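PDB 1VKO: inositol-3-phosphate synthase from Caenorhabditis elegans, which belongs to the myo-inositol-1-phosphate synthase family, is built round a Rossmann-type nucleotide-binding fold and binds nicotinamide-adenine-dinucleotide. Local coordinates for residues Ser119-Ala124 with Ile448-Ile453; Ile96-Tyr101 with Ser112-Phe117. All coordinates share one frame; numbering follows the deposited sequence.

Contact 1. Residues Ser119-Ala124 with Ile448-Ile453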
ATOM      1  N   SER A 119      15.761 -21.692  -0.364  1.00 24.61           N
ATOM      2  CA  SER A 119      17.187 -22.043  -0.439  1.00 21.91           C
ATOM      3  C   SER A 119      17.584 -21.901  -1.911  1.00 22.99           C
ATOM      4  O   SER A 119      16.997 -22.568  -2.743  1.00 23.02           O
ATOM      5  CB  SER A 119      17.375 -23.505   0.022  1.00 25.55           C
ATOM      6  OG  SER A 119      18.751 -23.878   0.187  1.00 27.54           O
ATOM      7  N   VAL A 120      18.518 -21.020  -2.268  1.00 23.52           N
ATOM      8  CA  VAL A 120      19.022 -21.029  -3.649  1.00 24.00           C
ATOM      9  C   VAL A 120      19.575 -22.415  -4.018  1.00 26.58           C
ATOM     10  O   VAL A 120      19.227 -22.968  -5.077  1.00 29.38           O
ATOM     11  CB  VAL A 120      20.087 -19.950  -3.936  1.00 25.00           C
ATOM     12  CG1 VAL A 120      20.632 -20.066  -5.357  1.00 24.38           C
ATOM     13  CG2 VAL A 120      19.513 -18.556  -3.769  1.00 23.66           C
ATOM     14  N   THR A 121      20.391 -23.006  -3.149  1.00 26.81           N
ATOM     15  CA  THR A 121      21.088 -24.238  -3.525  1.00 24.70           C
ATOM     16  C   THR A 121      20.128 -25.401  -3.681  1.00 27.47           C
ATOM     17  O   THR A 121      20.354 -26.236  -4.522  1.00 30.28           O
ATOM     18  CB  THR A 121      22.213 -24.589  -2.545  1.00 27.72           C
ATOM     19  OG1 THR A 121      21.701 -24.743  -1.208  1.00 21.14           O
ATOM     20  CG2 THR A 121      23.224 -23.438  -2.443  1.00 25.16           C
ATOM     21  N   GLN A 122      19.048 -25.431  -2.895  1.00 26.62           N
ATOM     22  CA  GLN A 122      18.158 -26.571  -2.880  1.00 25.26           C
ATOM     23  C   GLN A 122      17.049 -26.429  -3.896  1.00 26.58           C
ATOM     24  O   GLN A 122      16.485 -27.437  -4.282  1.00 27.38           O
ATOM     25  CB  GLN A 122      17.533 -26.841  -1.497  1.00 24.97           C
ATOM     26  CG  GLN A 122      18.500 -27.196  -0.378  1.00 21.46           C
ATOM     27  CD  GLN A 122      19.545 -28.262  -0.773  1.00 28.10           C
ATOM     28  OE1 GLN A 122      20.748 -27.980  -0.799  1.00 27.97           O
ATOM     29  NE2 GLN A 122      19.085 -29.471  -1.069  1.00 16.32           N
ATOM     30  N   THR A 123      16.736 -25.196  -4.332  1.00 28.67           N
ATOM     31  CA  THR A 123      15.577 -24.961  -5.215  1.00 27.22           C
ATOM     32  C   THR A 123      15.733 -24.024  -6.428  1.00 28.67           C
ATOM     33  O   THR A 123      14.848 -24.006  -7.290  1.00 30.55           O
ATOM     34  CB  THR A 123      14.251 -24.612  -4.401  1.00 29.58           C
ATOM     35  OG1 THR A 123      14.220 -23.230  -4.052  1.00 32.62           O
ATOM     36  CG2 THR A 123      14.232 -25.284  -3.052  1.00 25.75           C
ATOM     37  N   ALA A 124      16.818 -23.258  -6.533  1.00 26.36           N
ATOM     38  CA  ALA A 124      17.054 -22.538  -7.798  1.00 24.94           C
ATOM     39  C   ALA A 124      17.285 -23.515  -8.952  1.00 26.37           C
ATOM     40  O   ALA A 124      17.841 -24.611  -8.761  1.00 26.39           O
ATOM     41  CB  ALA A 124      18.227 -21.556  -7.679  1.00 22.87           C
ATOM     42  N   ILE A 448      21.032 -19.649   5.955  1.00 23.09           N
ATOM     43  CA  ILE A 448      22.033 -20.263   6.761  1.00 20.90           C
ATOM     44  C   ILE A 448      22.428 -21.573   6.079  1.00 21.87           C
ATOM     45  O   ILE A 448      23.613 -21.880   6.010  1.00 21.69           O
ATOM     46  CB  ILE A 448      21.546 -20.501   8.177  1.00 21.94           C
ATOM     47  CG1 ILE A 448      21.492 -19.170   8.950  1.00 17.31           C
ATOM     48  CG2 ILE A 448      22.494 -21.511   8.877  1.00 21.69           C
ATOM     49  CD1 ILE A 448      20.724 -19.238  10.230  1.00 22.36           C
ATOM     50  N   TYR A 449      21.461 -22.330   5.539  1.00 23.00           N
ATOM     51  CA  TYR A 449      21.824 -23.579   4.874  1.00 20.33           C
ATOM     52  C   TYR A 449      22.638 -23.265   3.632  1.00 20.89           C
ATOM     53  O   TYR A 449      23.600 -23.942   3.377  1.00 21.02           O
ATOM     54  CB  TYR A 449      20.644 -24.473   4.491  1.00 19.53           C
ATOM     55  CG  TYR A 449      19.652 -24.783   5.556  1.00 13.14           C
ATOM     56  CD1 TYR A 449      20.036 -25.041   6.858  1.00 20.97           C
ATOM     57  CD2 TYR A 449      18.299 -24.832   5.244  1.00 20.39           C
ATOM     58  CE1 TYR A 449      19.086 -25.353   7.839  1.00  7.26           C
ATOM     59  CE2 TYR A 449      17.345 -25.140   6.200  1.00 14.17           C
ATOM     60  CZ  TYR A 449      17.746 -25.398   7.478  1.00 11.53           C
ATOM     61  OH  TYR A 449      16.789 -25.625   8.415  1.00 21.20           O
ATOM     62  N   ASP A 450      22.303 -22.208   2.890  1.00 20.40           N
ATOM     63  CA  ASP A 450      23.062 -21.917   1.682  1.00 19.10           C
ATOM     64  C   ASP A 450      24.488 -21.479   1.959  1.00 23.69           C
ATOM     65  O   ASP A 450      25.422 -21.865   1.217  1.00 24.43           O
ATOM     66  CB  ASP A 450      22.394 -20.858   0.830  1.00 18.40           C
ATOM     67  CG  ASP A 450      21.024 -21.285   0.297  1.00 30.18           C
ATOM     68  OD1 ASP A 450      20.875 -22.465  -0.112  1.00 32.74           O
ATOM     69  OD2 ASP A 450      20.051 -20.484   0.226  1.00 29.94           O
ATOM     70  N   LEU A 451      24.679 -20.644   2.984  1.00 23.98           N
ATOM     71  CA  LEU A 451      26.040 -20.160   3.282  1.00 22.44           C
ATOM     72  C   LEU A 451      26.940 -21.360   3.652  1.00 20.38           C
ATOM     73  O   LEU A 451      28.036 -21.544   3.111  1.00 18.54           O
ATOM     74  CB  LEU A 451      26.027 -19.096   4.381  1.00 19.54           C
ATOM     75  CG  LEU A 451      25.386 -17.734   4.065  1.00 17.69           C
ATOM     76  CD1 LEU A 451      24.843 -17.128   5.349  1.00 22.54           C
ATOM     77  CD2 LEU A 451      26.353 -16.769   3.381  1.00  7.65           C
ATOM     78  N   ALA A 452      26.461 -22.197   4.557  1.00 20.43           N
ATOM     79  CA  ALA A 452      27.232 -23.356   4.940  1.00 19.42           C
ATOM     80  C   ALA A 452      27.560 -24.144   3.662  1.00 21.83           C
ATOM     81  O   ALA A 452      28.708 -24.573   3.462  1.00 25.17           O
ATOM     82  CB  ALA A 452      26.451 -24.213   5.948  1.00 18.69           C
ATOM     83  N   ILE A 453      26.569 -24.289   2.782  1.00 20.16           N
ATOM     84  CA  ILE A 453      26.639 -25.286   1.723  1.00 19.62           C
ATOM     85  C   ILE A 453      27.597 -24.812   0.630  1.00 20.79           C
ATOM     86  O   ILE A 453      28.428 -25.568   0.128  1.00 20.90           O
ATOM     87  CB  ILE A 453      25.214 -25.659   1.238  1.00 18.75           C
ATOM     88  CG1 ILE A 453      24.561 -26.605   2.265  1.00 18.19           C
ATOM     89  CG2 ILE A 453      25.217 -26.293  -0.162  1.00 17.09           C
ATOM     90  CD1 ILE A 453      23.106 -26.900   2.017  1.00  7.84           C
TER
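Asp450 OD1 is gripped by three donors from the start of helix 120-123: Ser119 OG at 2.6 Å, Thr121 OG1 at 2.7 Å and Thr121 N at 3.1 Å. They approach differently. The serine hydroxyl arrives on the syn side, somewhat out of the carboxylate plane; the threonine hydroxyl lies nearly on the line of the C-O bond; and the amide of Thr121 comes from above the plane, with a fairly straight N-H...O angle of 160°. Asp450 OD2 takes Val120 N at 3.0 Å, on the syn side but likewise well out of the carboxylate plane, in a more bent bond of 135°. Thr121 OG1 sits between its own backbone N and carbonyl carbon (chi1 58°), which lets hydroxyl and amide of one residue converge on the same oxygen. Ser119, the N-cap residue, also accepts a weak capping bond from Gln122 N. Beside the carboxylate on the same helix, 440-458, Ile453 lays CG2 4.0 Å from Thr121 OG1, while Phe502 of helix 498-513 packs on Val120. Four donors thus meet a buried carboxylate at a helix N-terminus, where first-turn amides point outward; this would be expected to stabilise the anionic form of Asp450 and it pins the short helix to the long one.

Contact 2. Residues Ile96-Tyr101 with Ser112-Phe117; sequences IFANQY and SQANYF
This is a partly buried packing contact in the Rossmann-type region, where the chain leaves helix 87-100, turns through the hairpin of strands 104-107 and 110-113, and comes back along the end of that helix. Asn99 and Tyr116 carry it as an amide-on-ring stack: the two planes are only 13° apart, and Asn99 CG lies 3.6 Å above the Tyr116 ring, offset toward its rim. Asn99 CB continues the overlap at the phenol end, 3.4 Å from Tyr116 OH. Tyr116 OH also lies 3.5 Å from Ile96 CA and is hydrogen-bonded to Asn152 OD1. Two residues before Tyr116, Ala114 sets its methyl against the helix, with CB 4.0 Å from Ala98 CB. Met426 of the second subunit packs on both Ala98 and Asn99, and its amide N bonds Asn115 OD1, which places this contact at a subunit boundary. The Asn99 amide is turned by chi2 of -98° to lie flat over the ring, and its ND2 is shared: it donates to Ser95 O within the helix and, across the contact, to Asn115 O at 3.1 Å, approaching from above that carbonyl's plane rather than on a lone pair.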
ATOM      1  N   ILE A  96      15.605 -28.862   9.524  1.00 25.98           N
ATOM      2  CA  ILE A  96      16.419 -30.033   9.082  1.00 24.84           C
ATOM      3  C   ILE A  96      15.750 -31.329   9.532  1.00 23.97           C
ATOM      4  O   ILE A  96      15.466 -32.223   8.723  1.00 25.22           O
ATOM      5  CB  ILE A  96      17.920 -29.880   9.535  1.00 22.52           C
ATOM      6  CG1 ILE A  96      18.567 -28.701   8.781  1.00 31.00           C
ATOM      7  CG2 ILE A  96      18.734 -31.055   9.214  1.00 28.48           C
ATOM      8  CD1 ILE A  96      19.891 -28.228   9.354  1.00 19.94           C
ATOM      9  N   PHE A  97      15.441 -31.413  10.811  1.00 24.54           N
ATOM     10  CA  PHE A  97      14.749 -32.593  11.347  1.00 23.90           C
ATOM     11  C   PHE A  97      13.445 -32.789  10.630  1.00 25.15           C
ATOM     12  O   PHE A  97      13.096 -33.890  10.243  1.00 26.86           O
ATOM     13  CB  PHE A  97      14.460 -32.399  12.832  1.00 20.01           C
ATOM     14  CG  PHE A  97      15.650 -32.654  13.715  1.00 29.67           C
ATOM     15  CD1 PHE A  97      16.471 -33.779  13.505  1.00 22.99           C
ATOM     16  CD2 PHE A  97      15.941 -31.801  14.768  1.00 24.63           C
ATOM     17  CE1 PHE A  97      17.568 -34.010  14.322  1.00 24.30           C
ATOM     18  CE2 PHE A  97      17.028 -32.042  15.604  1.00 31.37           C
ATOM     19  CZ  PHE A  97      17.847 -33.131  15.381  1.00 25.34           C
ATOM     20  N   ALA A  98      12.724 -31.687  10.450  1.00 25.55           N
ATOM     21  CA  ALA A  98      11.407 -31.719   9.899  1.00 23.20           C
ATOM     22  C   ALA A  98      11.474 -32.247   8.492  1.00 25.07           C
ATOM     23  O   ALA A  98      10.639 -33.058   8.107  1.00 28.44           O
ATOM     24  CB  ALA A  98      10.802 -30.343   9.948  1.00 27.40           C
ATOM     25  N   ASN A  99      12.464 -31.809   7.713  1.00 25.23           N
ATOM     26  CA  ASN A  99      12.666 -32.392   6.362  1.00 25.64           C
ATOM     27  C   ASN A  99      13.185 -33.843   6.333  1.00 25.66           C
ATOM     28  O   ASN A  99      12.826 -34.605   5.444  1.00 26.32           O
ATOM     29  CB  ASN A  99      13.547 -31.505   5.490  1.00 23.22           C
ATOM     30  CG  ASN A  99      12.810 -30.311   4.966  1.00 31.02           C
ATOM     31  OD1 ASN A  99      12.334 -30.306   3.819  1.00 33.73           O
ATOM     32  ND2 ASN A  99      12.703 -29.276   5.800  1.00 25.20           N
ATOM     33  N   GLN A 100      14.025 -34.214   7.287  1.00 26.57           N
ATOM     34  CA  GLN A 100      14.510 -35.598   7.400  1.00 26.56           C
ATOM     35  C   GLN A 100      13.360 -36.578   7.567  1.00 30.82           C
ATOM     36  O   GLN A 100      13.319 -37.616   6.901  1.00 32.86           O
ATOM     37  CB  GLN A 100      15.452 -35.729   8.582  1.00 25.97           C
ATOM     38  CG  GLN A 100      16.881 -35.269   8.331  1.00 21.07           C
ATOM     39  CD  GLN A 100      17.693 -35.174   9.611  1.00 22.62           C
ATOM     40  OE1 GLN A 100      17.131 -35.021  10.687  1.00 29.88           O
ATOM     41  NE2 GLN A 100      19.023 -35.210   9.491  1.00 13.86           N
ATOM     42  N   TYR A 101      12.398 -36.230   8.422  1.00 33.65           N
ATOM     43  CA  TYR A 101      11.249 -37.086   8.692  1.00 32.01           C
ATOM     44  C   TYR A 101      10.003 -36.759   7.896  1.00 33.85           C
ATOM     45  O   TYR A 101       8.945 -37.349   8.135  1.00 35.04           O
ATOM     46  CB  TYR A 101      10.928 -37.041  10.173  1.00 34.54           C
ATOM     47  CG  TYR A 101      12.048 -37.632  10.984  1.00 38.98           C
ATOM     48  CD1 TYR A 101      13.098 -36.842  11.431  1.00 37.98           C
ATOM     49  CD2 TYR A 101      12.083 -38.997  11.261  1.00 45.04           C
ATOM     50  CE1 TYR A 101      14.145 -37.387  12.158  1.00 47.43           C
ATOM     51  CE2 TYR A 101      13.130 -39.558  12.000  1.00 49.92           C
ATOM     52  CZ  TYR A 101      14.153 -38.744  12.434  1.00 44.37           C
ATOM     53  OH  TYR A 101      15.180 -39.274  13.155  1.00 48.57           O
ATOM     54  N   SER A 112       0.240 -29.025   5.410  1.00 30.40           N
ATOM     55  CA  SER A 112       1.509 -28.575   4.878  1.00 28.32           C
ATOM     56  C   SER A 112       2.552 -29.609   5.261  1.00 26.88           C
ATOM     57  O   SER A 112       2.362 -30.349   6.211  1.00 29.09           O
ATOM     58  CB  SER A 112       1.833 -27.155   5.339  1.00 26.15           C
ATOM     59  OG  SER A 112       0.725 -26.308   5.035  1.00 26.38           O
ATOM     60  N   GLN A 113       3.632 -29.653   4.487  1.00 28.84           N
ATOM     61  CA  GLN A 113       4.739 -30.610   4.604  1.00 24.32           C
ATOM     62  C   GLN A 113       6.015 -29.782   4.743  1.00 26.94           C
ATOM     63  O   GLN A 113       6.090 -28.627   4.206  1.00 22.76           O
ATOM     64  CB  GLN A 113       4.836 -31.428   3.323  1.00 20.32           C
ATOM     65  CG  GLN A 113       5.568 -32.783   3.450  1.00 43.25           C
ATOM     66  N   ALA A 114       7.006 -30.336   5.455  1.00 24.48           N
ATOM     67  CA  ALA A 114       8.363 -29.770   5.476  1.00 25.00           C
ATOM     68  C   ALA A 114       8.925 -29.576   4.059  1.00 27.90           C
ATOM     69  O   ALA A 114       8.680 -30.401   3.164  1.00 28.54           O
ATOM     70  CB  ALA A 114       9.277 -30.630   6.281  1.00 24.01           C
ATOM     71  N   ASN A 115       9.629 -28.463   3.843  1.00 25.50           N
ATOM     72  CA  ASN A 115      10.438 -28.310   2.635  1.00 26.30           C
ATOM     73  C   ASN A 115      11.633 -27.377   2.827  1.00 26.21           C
ATOM     74  O   ASN A 115      11.910 -26.954   3.948  1.00 26.64           O
ATOM     75  CB  ASN A 115       9.583 -27.883   1.432  1.00 25.56           C
ATOM     76  CG  ASN A 115       8.913 -26.530   1.630  1.00 27.97           C
ATOM     77  OD1 ASN A 115       9.422 -25.663   2.340  1.00 22.54           O
ATOM     78  ND2 ASN A 115       7.777 -26.338   0.976  1.00 26.86           N
ATOM     79  N   TYR A 116      12.342 -27.096   1.731  1.00 27.26           N
ATOM     80  CA  TYR A 116      13.520 -26.214   1.722  1.00 28.03           C
ATOM     81  C   TYR A 116      13.321 -25.101   0.745  1.00 28.38           C
ATOM     82  O   TYR A 116      14.272 -24.694   0.123  1.00 31.66           O
ATOM     83  CB  TYR A 116      14.860 -26.933   1.377  1.00 30.78           C
ATOM     84  CG  TYR A 116      15.391 -27.832   2.496  1.00 23.56           C
ATOM     85  CD1 TYR A 116      15.638 -27.320   3.759  1.00 23.06           C
ATOM     86  CD2 TYR A 116      15.605 -29.185   2.290  1.00 27.33           C
ATOM     87  CE1 TYR A 116      16.068 -28.112   4.771  1.00 25.94           C
ATOM     88  CE2 TYR A 116      16.074 -30.001   3.318  1.00 21.54           C
ATOM     89  CZ  TYR A 116      16.295 -29.453   4.550  1.00 25.11           C
ATOM     90  OH  TYR A 116      16.704 -30.231   5.590  1.00 30.62           O
ATOM     91  N   PHE A 117      12.109 -24.571   0.622  1.00 29.06           N
ATOM     92  CA  PHE A 117      11.924 -23.410  -0.251  1.00 30.19           C
ATOM     93  C   PHE A 117      12.721 -22.183   0.240  1.00 30.09           C
ATOM     94  O   PHE A 117      13.059 -22.051   1.419  1.00 27.96           O
ATOM     95  CB  PHE A 117      10.445 -23.062  -0.406  1.00 31.50           C
ATOM     96  CG  PHE A 117       9.696 -23.943  -1.372  1.00 35.35           C
ATOM     97  CD1 PHE A 117      10.246 -25.145  -1.842  1.00 33.81           C
ATOM     98  CD2 PHE A 117       8.403 -23.583  -1.785  1.00 42.20           C
ATOM     99  CE1 PHE A 117       9.544 -25.973  -2.721  1.00 34.51           C
ATOM    100  CE2 PHE A 117       7.671 -24.404  -2.668  1.00 41.55           C
ATOM    101  CZ  PHE A 117       8.243 -25.612  -3.131  1.00 37.64           C
TER

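How the contacts relate
Along the chain the segments of contact 2 come before helix 120-123 of contact 1, and the strand 110-113 leads on to that helix through residues 114-119. The centres of the two contacts are 14 Å apart, yet they touch: Tyr449 CE2 comes 3.5 Å from Tyr116 CE1, with the two ring planes nearly perpendicular at about 85°, and Gln122 CB lies 3.9 Å from Tyr116 CB. Helix 440-458 is therefore joined to both, through Asp450 in contact 1 and through Tyr449 beside contact 2. Contact 1 stands back from the ligands: the side chain of Asp450 is about 12 Å from the bound NAD and that of Val120 about 13 Å from the pyrophosphate. Both contacts touch the second subunit.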